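Local coordinates for protein 3-oxosteroid 1-dehydrogenase (Sterolibacterium denitrificans, PDB 7P18) that probably inserts a double bond between C1 and C2 of 3-oxosteroids, using bound FAD to take up the electrons and pass them to an acceptor, at residues G271-E274 and Q278-E281; V323-V328 and A332-L337. All coordinates share one frame; numbering follows the deposited sequence.

Contact 1 (G271-E274 and Q278-E281). With FAD (flavin-adenine dinucleotide), chain C.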
loop_
_atom_site.group_PDB
_atom_site.type_symbol
_atom_site.label_atom_id
_atom_site.label_comp_id
_atom_site.label_asym_id
_atom_site.label_seq_id
_atom_site.Cartn_x
_atom_site.Cartn_y
_atom_site.Cartn_z
ATOM N N GLY A 271 3.731 -9.020 -8.140
ATOM C CA GLY A 271 2.482 -8.503 -7.550
ATOM C C GLY A 271 1.337 -9.469 -7.620
ATOM O O GLY A 271 1.572 -10.670 -7.893
ATOM N N GLY A 272 0.118 -8.972 -7.386
ATOM C CA GLY A 272 -1.065 -9.799 -7.204
ATOM C C GLY A 272 -1.891 -9.952 -8.479
ATOM O O GLY A 272 -1.322 -9.956 -9.589
ATOM N N PHE A 273 -3.198 -10.041 -8.303
ATOM C CA PHE A 273 -4.140 -10.285 -9.436
ATOM C C PHE A 273 -5.300 -9.284 -9.378
ATOM O O PHE A 273 -6.327 -9.559 -10.022
ATOM C CB PHE A 273 -4.599 -11.750 -9.398
ATOM C CG PHE A 273 -5.400 -12.197 -8.209
ATOM C CD1 PHE A 273 -6.772 -12.083 -8.177
ATOM C CD2 PHE A 273 -4.787 -12.818 -7.134
ATOM C CE1 PHE A 273 -7.506 -12.556 -7.117
ATOM C CE2 PHE A 273 -5.532 -13.281 -6.069
ATOM C CZ PHE A 273 -6.882 -13.141 -6.048
ATOM N N GLU A 274 -5.135 -8.141 -8.696
ATOM C CA GLU A 274 -6.227 -7.143 -8.475
ATOM C C GLU A 274 -6.771 -6.627 -9.824
ATOM O O GLU A 274 -7.942 -6.236 -9.839
ATOM C CB GLU A 274 -5.820 -5.963 -7.579
ATOM C CG GLU A 274 -4.633 -5.155 -8.062
ATOM C CD GLU A 274 -3.227 -5.667 -7.758
ATOM O OE1 GLU A 274 -3.123 -6.800 -7.202
ATOM O OE2 GLU A 274 -2.257 -4.955 -8.097
ATOM N N GLN A 278 -11.423 -11.766 -13.984
ATOM C CA GLN A 278 -11.794 -13.213 -13.919
ATOM C C GLN A 278 -11.264 -13.819 -12.599
ATOM O O GLN A 278 -11.986 -14.548 -11.902
ATOM C CB GLN A 278 -11.218 -13.928 -15.145
ATOM C CG GLN A 278 -11.380 -15.443 -15.107
ATOM C CD GLN A 278 -10.288 -16.182 -14.340
ATOM O OE1 GLN A 278 -9.082 -15.995 -14.555
ATOM N NE2 GLN A 278 -10.708 -17.082 -13.463
ATOM N N MET A 279 -10.017 -13.511 -12.253
ATOM C CA MET A 279 -9.402 -14.051 -11.009
ATOM C C MET A 279 -10.089 -13.441 -9.777
ATOM O O MET A 279 -10.380 -14.195 -8.834
ATOM C CB MET A 279 -7.895 -13.799 -11.034
ATOM C CG MET A 279 -7.175 -14.707 -12.014
ATOM S SD MET A 279 -5.374 -14.588 -11.945
ATOM C CE MET A 279 -5.064 -15.523 -10.461
ATOM N N ARG A 280 -10.462 -12.146 -9.818
ATOM C CA ARG A 280 -11.252 -11.520 -8.733
ATOM C C ARG A 280 -12.527 -12.311 -8.569
ATOM O O ARG A 280 -12.894 -12.687 -7.439
ATOM C CB ARG A 280 -11.556 -10.042 -8.999
ATOM C CG ARG A 280 -10.350 -9.134 -9.117
ATOM C CD ARG A 280 -10.812 -7.668 -9.280
ATOM N NE ARG A 280 -11.410 -7.142 -8.069
ATOM C CZ ARG A 280 -10.810 -6.266 -7.252
ATOM N NH1 ARG A 280 -9.607 -5.807 -7.525
ATOM N NH2 ARG A 280 -11.420 -5.862 -6.156
ATOM N N GLU A 281 -13.254 -12.556 -9.658
ATOM C CA GLU A 281 -14.537 -13.289 -9.502
ATOM C C GLU A 281 -14.305 -14.733 -9.050
ATOM O O GLU A 281 -15.174 -15.277 -8.324
ATOM C CB GLU A 281 -15.325 -13.219 -10.805
ATOM C CG GLU A 281 -15.900 -11.840 -10.929
ATOM C CD GLU A 281 -16.604 -11.518 -12.209
ATOM O OE1 GLU A 281 -16.851 -12.474 -12.958
ATOM O OE2 GLU A 281 -16.909 -10.308 -12.417
HETATM P PA FAD C . 4.287 -4.167 -7.269
HETATM O O1A FAD C . 4.924 -3.084 -6.476
HETATM O O2A FAD C . 2.997 -3.739 -7.917
HETATM O O5B FAD C . 5.338 -4.635 -8.358
HETATM C C5B FAD C . 4.976 -5.714 -9.260
HETATM C C4B FAD C . 5.599 -5.433 -10.594
HETATM O O4B FAD C . 5.545 -6.641 -11.400
HETATM C C3B FAD C . 4.921 -4.326 -11.429
HETATM O O3B FAD C . 5.874 -3.379 -11.899
HETATM C C2B FAD C . 4.248 -5.101 -12.566
HETATM O O2B FAD C . 4.033 -4.309 -13.727
HETATM C C1B FAD C . 5.176 -6.307 -12.712
HETATM N N9A FAD C . 4.575 -7.468 -13.370
HETATM C C8A FAD C . 3.282 -7.907 -13.330
HETATM N N7A FAD C . 3.068 -8.943 -14.136
HETATM C C5A FAD C . 4.312 -9.214 -14.692
HETATM C C6A FAD C . 4.757 -10.189 -15.611
HETATM N N6A FAD C . 3.958 -11.078 -16.214
HETATM N N1A FAD C . 6.064 -10.170 -15.949
HETATM C C2A FAD C . 6.855 -9.254 -15.384
HETATM N N3A FAD C . 6.539 -8.243 -14.568
HETATM C C4A FAD C . 5.237 -8.304 -14.236
HETATM N N1 FAD C . 2.037 -0.776 1.408
HETATM C C2 FAD C . 2.906 -0.593 2.428
HETATM O O2 FAD C . 3.354 -1.563 3.067
HETATM N N3 FAD C . 3.342 0.624 2.768
HETATM C C4 FAD C . 2.741 1.777 2.307
HETATM O O4 FAD C . 3.262 2.855 2.576
HETATM C C4X FAD C . 1.795 1.647 1.256
HETATM N N5 FAD C . 1.222 2.730 0.757
HETATM C C5X FAD C . 0.371 2.566 -0.311
HETATM C C6 FAD C . -0.181 3.714 -0.926
HETATM C C7 FAD C . -0.936 3.623 -2.088
HETATM C C7M FAD C . -1.492 4.867 -2.749
HETATM C C8 FAD C . -1.106 2.365 -2.692
HETATM C C8M FAD C . -1.902 2.235 -3.979
HETATM C C9 FAD C . -0.644 1.229 -2.056
HETATM C C9A FAD C . 0.146 1.299 -0.892
HETATM N N10 FAD C . 0.647 0.164 -0.236
HETATM C C10 FAD C . 1.513 0.298 0.842
HETATM C "C1'" FAD C . 0.492 -1.171 -0.824
HETATM C "C2'" FAD C . 1.752 -1.527 -1.642
HETATM O "O2'" FAD C . 2.076 -0.532 -2.613
HETATM C "C3'" FAD C . 1.647 -2.895 -2.337
HETATM O "O3'" FAD C . 0.999 -3.862 -1.508
HETATM C "C4'" FAD C . 3.011 -3.374 -2.790
HETATM O "O4'" FAD C . 3.592 -2.348 -3.582
HETATM C "C5'" FAD C . 2.985 -4.675 -3.562
HETATM O "O5'" FAD C . 4.339 -4.910 -3.994
HETATM P P FAD C . 4.652 -6.057 -5.049
HETATM O O1P FAD C . 6.105 -5.939 -5.231
HETATM O O2P FAD C . 4.002 -7.325 -4.724
HETATM O O3P FAD C . 3.946 -5.498 -6.416
#
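F273 and M279 form a Met-aromatic contact where the loop after strand 265-268 of the Rossmann-type parallel sheet turns into helix 277-283. The tight part is apolar: F273 CD1 meets M279 CB at 3.5 Å, while R280 N sits near the plane of the ring, at its edge. M279 SD approaches obliquely, 5.2 Å from the centroid of the F273 ring, and its bend at chi3 (76°) brings CE back to 3.9 Å from F273 CB. An unbranched methionine suits the place because its flexible chain can bend to lay SD and CE against F273 CB. Q278 and E281 occupy the solvent side of the helix and leave the packing to their buried neighbours. R280 closes the contact with a polar grip, NH1 giving E274 O a bond of 2.9 Å that lies on a carbonyl lone pair and in the guanidinium plane. NH1 also forms a salt bridge with D495, and NE bonds T288, so the long arginine is fixed in rotation. E274 touches R280 NH1 with CB alone; its carboxylate is taken by N299 and the backbone N of T498. Glycine fits at G271, where phi is positive and a CB would crowd the FAD diphosphate; its CA lies 3.4 Å from FAD O2P.

Contact 2 (V323-V328 and A332-L337)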
loop_
_atom_site.group_PDB
_atom_site.type_symbol
_atom_site.label_atom_id
_atom_site.label_comp_id
_atom_site.label_asym_id
_atom_site.label_seq_id
_atom_site.Cartn_x
_atom_site.Cartn_y
_atom_site.Cartn_z
ATOM N N VAL A 323 -8.965 -1.044 0.587
ATOM C CA VAL A 323 -8.996 0.394 0.972
ATOM C C VAL A 323 -10.307 0.972 0.442
ATOM O O VAL A 323 -10.662 0.715 -0.710
ATOM C CB VAL A 323 -7.750 1.155 0.489
ATOM C CG1 VAL A 323 -7.624 1.299 -1.022
ATOM C CG2 VAL A 323 -7.602 2.516 1.148
ATOM N N PRO A 324 -11.025 1.826 1.202
ATOM C CA PRO A 324 -12.128 2.600 0.629
ATOM C C PRO A 324 -11.528 3.471 -0.473
ATOM O O PRO A 324 -10.514 4.071 -0.265
ATOM C CB PRO A 324 -12.694 3.437 1.798
ATOM C CG PRO A 324 -11.596 3.437 2.834
ATOM C CD PRO A 324 -10.846 2.122 2.630
ATOM N N SER A 325 -12.161 3.519 -1.658
ATOM C CA SER A 325 -11.566 4.241 -2.810
ATOM C C SER A 325 -12.629 5.089 -3.527
ATOM O O SER A 325 -13.833 4.778 -3.417
ATOM C CB SER A 325 -10.875 3.319 -3.795
ATOM O OG SER A 325 -11.856 2.599 -4.527
ATOM N N ILE A 326 -12.137 6.090 -4.252
ATOM C CA ILE A 326 -12.943 7.174 -4.902
ATOM C C ILE A 326 -12.607 7.227 -6.396
ATOM O O ILE A 326 -11.416 7.426 -6.771
ATOM C CB ILE A 326 -12.629 8.544 -4.265
ATOM C CG1 ILE A 326 -12.877 8.569 -2.757
ATOM C CG2 ILE A 326 -13.375 9.679 -4.975
ATOM C CD1 ILE A 326 -14.267 8.256 -2.343
ATOM N N HIS A 327 -13.655 7.197 -7.208
ATOM C CA HIS A 327 -13.560 7.349 -8.673
ATOM C C HIS A 327 -13.216 8.819 -8.953
ATOM O O HIS A 327 -13.886 9.724 -8.366
ATOM C CB HIS A 327 -14.862 6.951 -9.346
ATOM C CG HIS A 327 -14.940 7.416 -10.754
ATOM N ND1 HIS A 327 -14.198 6.851 -11.763
ATOM C CD2 HIS A 327 -15.636 8.433 -11.299
ATOM C CE1 HIS A 327 -14.427 7.515 -12.877
ATOM N NE2 HIS A 327 -15.305 8.488 -12.621
ATOM N N VAL A 328 -12.191 9.023 -9.745
ATOM C CA VAL A 328 -11.837 10.347 -10.318
ATOM C C VAL A 328 -11.920 10.266 -11.829
ATOM O O VAL A 328 -11.154 9.535 -12.455
ATOM C CB VAL A 328 -10.449 10.806 -9.881
ATOM C CG1 VAL A 328 -10.132 12.185 -10.435
ATOM C CG2 VAL A 328 -10.372 10.800 -8.362
ATOM N N ALA A 332 -7.078 6.365 -14.285
ATOM C CA ALA A 332 -7.151 4.906 -14.494
ATOM C C ALA A 332 -7.334 4.180 -13.145
ATOM O O ALA A 332 -7.961 3.109 -13.140
ATOM C CB ALA A 332 -5.912 4.450 -15.229
ATOM N N ALA A 333 -6.808 4.731 -12.048
ATOM C CA ALA A 333 -6.917 4.145 -10.693
ATOM C C ALA A 333 -7.849 4.996 -9.827
ATOM O O ALA A 333 -7.891 6.198 -10.049
ATOM C CB ALA A 333 -5.537 4.060 -10.081
ATOM N N GLN A 334 -8.581 4.379 -8.905
ATOM C CA GLN A 334 -9.356 5.108 -7.877
ATOM C C GLN A 334 -8.397 5.560 -6.757
ATOM O O GLN A 334 -7.331 4.958 -6.564
ATOM C CB GLN A 334 -10.554 4.281 -7.446
ATOM C CG GLN A 334 -11.483 4.051 -8.638
ATOM C CD GLN A 334 -12.920 3.816 -8.281
ATOM O OE1 GLN A 334 -13.772 3.759 -9.171
ATOM N NE2 GLN A 334 -13.191 3.578 -7.009
ATOM N N THR A 335 -8.756 6.646 -6.066
ATOM C CA THR A 335 -7.933 7.218 -4.975
ATOM C C THR A 335 -8.331 6.561 -3.658
ATOM O O THR A 335 -9.540 6.585 -3.271
ATOM C CB THR A 335 -8.108 8.736 -4.883
ATOM O OG1 THR A 335 -7.678 9.270 -6.129
ATOM C CG2 THR A 335 -7.239 9.345 -3.802
ATOM N N GLY A 336 -7.344 6.009 -2.938
ATOM C CA GLY A 336 -7.645 5.440 -1.613
ATOM C C GLY A 336 -7.781 6.523 -0.551
ATOM O O GLY A 336 -7.065 7.545 -0.632
ATOM N N LEU A 337 -8.681 6.325 0.392
ATOM C CA LEU A 337 -8.854 7.205 1.572
ATOM C C LEU A 337 -8.089 6.558 2.738
ATOM O O LEU A 337 -8.671 5.735 3.432
ATOM C CB LEU A 337 -10.343 7.348 1.858
ATOM C CG LEU A 337 -11.177 8.025 0.759
ATOM C CD1 LEU A 337 -12.583 8.262 1.248
ATOM C CD2 LEU A 337 -10.578 9.327 0.263
HETATM O O HOH W 1 -13.240 4.247 -11.748
HETATM O O HOH W 2 -10.795 6.802 -10.934
#
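The H327 ring and the Q334 amide, planes 59° apart, come together across a beta hairpin of strands 320-326 and 335-336: Q334 OE1 lies near the imidazole plane, beyond the ring's edge, closest to H327 CB at 3.4 Å, and neither group stacks on the other. One water joins the two, 2.8 Å from H327 ND1 and donating a proton to Q334 OE1 at 2.7 Å. At the other corner of the amide, Q334 NE2 donates to S325 OG at 3.0 Å, S325 OG standing 17° out of the amide plane, and also serves D492; S325 OG is in turn bonded to W292 O. Extended beyond CG, the glutamine lies alongside the H327 backbone with both ends in use. A leucine here would probably leave S325 OG without its donor and the bridging water without its acceptor, so that the H327 ring could turn more freely. I326 and T335 form the antiparallel hydrogen-bonded pair (I326 N to T335 O, 2.8 Å; T335 N to I326 O, 2.9 Å), and S325 with G336 the non-hydrogen-bonded one. Glycine suits position G336 because a CB there would press on V323 CG2. On the face shared by I326 and T335, the branched aliphatic chains of I326 and L337 cross at about a right angle, I326 CG1 lying 3.9 Å from L337 CD2.

Overall arrangement
Contacts 1 and 2 follow one another along the chain, their centres about 17 Å apart and their nearest atoms about 9 Å apart, without touching. They stand differently to the flavin: contact 1 touches the diphosphate through G271, whereas G336 of contact 2 stays about 6 Å from FAD, beside the methyl-bearing end of the isoalloxazine. Distance from the steroid also distinguishes them: the V323 side chain comes within about 7 Å of the bound androstadienedione, and that of E274 stays about 14 Å away. What they share is strand 486-502, which supplies D495 and T498 to contact 1 and D492 and G494 to contact 2. S293 is a second common neighbour, touched by E274 and backbone-bonded to Q334.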